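PDB 5IRI: Serine/threonine-protein kinase BRSK1 from Mus musculus, which phosphorylates proteins on serine and threonine and, through its C-terminal autoinhibitory and kinase-associated 1 (KA1) region, probably restrains its own kinase activity. Local coordinates for residues K23-P26 with A32-V35. Numbering follows the deposited sequence.
Sequences KDKP and ADIV
With chi1 at -170°, Lys25 swings its chain away from its own amide nitrogen and keeps chi2 extended, while Asp33 turns CG back beside its own backbone N (chi1 -80°); both side chains reach toward each other and meet in a long salt bridge on the surface of the KA1 domain. In this fold two helices, 27-40 and 109-124, pack against an antiparallel sheet. Lys25 sits in the short loop between strand 17-22 and helix 27-40, with Pro26 next to it at the N-cap position, and Asp33 lies further along that helix. The contact links the loop before the helix loosely to the helix's own side, across a CA-to-CA distance of 10.4 Å between Lys25 and Asp33. The lysine chain is straight as far as CD and then bends at chi3 (-130°) and again at chi4, and these bends bring its end beside the aspartate. The ammonium has closer attachments where helix 109-124 ends, with NZ hydrogen-bonded to the carbonyl oxygens of Leu123 and of Ser125 just after it. Negative ends of peptide dipoles and the aspartate would together probably favour the charged form of the lysine. Asp33 rests against Gln122 and Leu123 of helix 109-124, and its neighbour Ile34 turns inward to Val75 and Ile77 of strand 71-79. Only about 60 Å² is buried between the two segments, all of it from Lys25 and Asp33. A single carboxylate oxygen faces the lysine: OD2 of Asp33 stands 3.7 Å from NZ of Lys25, a distance that suits charge attraction better than a direct bond.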
loop_
_atom_site.group_PDB
_atom_site.type_symbol
_atom_site.label_atom_id
_atom_site.label_comp_id
_atom_site.label_asym_id
_atom_site.label_seq_id
_atom_site.Cartn_x
_atom_site.Cartn_y
_atom_site.Cartn_z
ATOM N N LYS A 23 -3.562 11.798 -10.705
ATOM C CA LYS A 23 -4.276 12.572 -11.709
ATOM C C LYS A 23 -4.036 12.086 -13.130
ATOM O O LYS A 23 -4.967 12.110 -13.944
ATOM C CB LYS A 23 -3.868 14.045 -11.564
ATOM C CG LYS A 23 -4.325 15.049 -12.605
ATOM C CD LYS A 23 -3.705 16.418 -12.270
ATOM C CE LYS A 23 -3.100 17.102 -13.492
ATOM N NZ LYS A 23 -3.567 18.505 -13.684
ATOM N N ASP A 24 -2.823 11.615 -13.457
ATOM C CA ASP A 24 -2.560 11.278 -14.853
ATOM C C ASP A 24 -1.828 9.959 -15.055
ATOM O O ASP A 24 -1.191 9.776 -16.097
ATOM C CB ASP A 24 -1.764 12.385 -15.500
ATOM C CG ASP A 24 -2.475 13.702 -15.415
ATOM O OD1 ASP A 24 -3.677 13.732 -15.783
ATOM O OD2 ASP A 24 -1.849 14.689 -14.953
ATOM N N LYS A 25 -1.906 9.031 -14.110
ATOM C CA LYS A 25 -1.151 7.801 -14.207
ATOM C C LYS A 25 -2.090 6.675 -14.602
ATOM O O LYS A 25 -3.061 6.418 -13.875
ATOM C CB LYS A 25 -0.475 7.497 -12.876
ATOM C CG LYS A 25 0.519 6.364 -12.952
ATOM C CD LYS A 25 1.295 6.251 -11.659
ATOM C CE LYS A 25 2.791 6.179 -11.929
ATOM N NZ LYS A 25 3.511 7.394 -11.460
ATOM N N PRO A 26 -1.855 5.989 -15.725
ATOM C CA PRO A 26 -2.771 4.919 -16.159
ATOM C C PRO A 26 -2.803 3.734 -15.200
ATOM O O PRO A 26 -1.823 3.446 -14.510
ATOM C CB PRO A 26 -2.212 4.509 -17.529
ATOM C CG PRO A 26 -0.830 5.112 -17.601
ATOM C CD PRO A 26 -0.877 6.344 -16.765
ATOM N N ALA A 32 1.555 -1.804 -11.873
ATOM C CA ALA A 32 2.969 -2.140 -11.958
ATOM C C ALA A 32 3.738 -1.574 -10.772
ATOM O O ALA A 32 4.396 -2.323 -10.040
ATOM C CB ALA A 32 3.549 -1.637 -13.272
ATOM N N ASP A 33 3.615 -0.263 -10.537
ATOM C CA ASP A 33 4.351 0.397 -9.461
ATOM C C ASP A 33 4.101 -0.256 -8.105
ATOM O O ASP A 33 5.047 -0.452 -7.326
ATOM C CB ASP A 33 3.969 1.874 -9.397
ATOM C CG ASP A 33 4.679 2.714 -10.433
ATOM O OD1 ASP A 33 5.779 2.341 -10.892
ATOM O OD2 ASP A 33 4.131 3.777 -10.771
ATOM N N ILE A 34 2.835 -0.566 -7.790
ATOM C CA ILE A 34 2.523 -1.189 -6.502
ATOM C C ILE A 34 3.214 -2.541 -6.377
ATOM O O ILE A 34 3.786 -2.876 -5.333
ATOM C CB ILE A 34 1.007 -1.341 -6.318
ATOM C CG1 ILE A 34 0.323 0.009 -6.261
ATOM C CG2 ILE A 34 0.721 -2.057 -5.032
ATOM C CD1 ILE A 34 -1.153 -0.119 -6.204
ATOM N N VAL A 35 3.154 -3.350 -7.435
ATOM C CA VAL A 35 3.701 -4.699 -7.346
ATOM C C VAL A 35 5.212 -4.653 -7.247
ATOM O O VAL A 35 5.810 -5.359 -6.430
ATOM C CB VAL A 35 3.229 -5.545 -8.535
ATOM C CG1 VAL A 35 4.212 -6.642 -8.815
ATOM C CG2 VAL A 35 1.836 -6.111 -8.249
#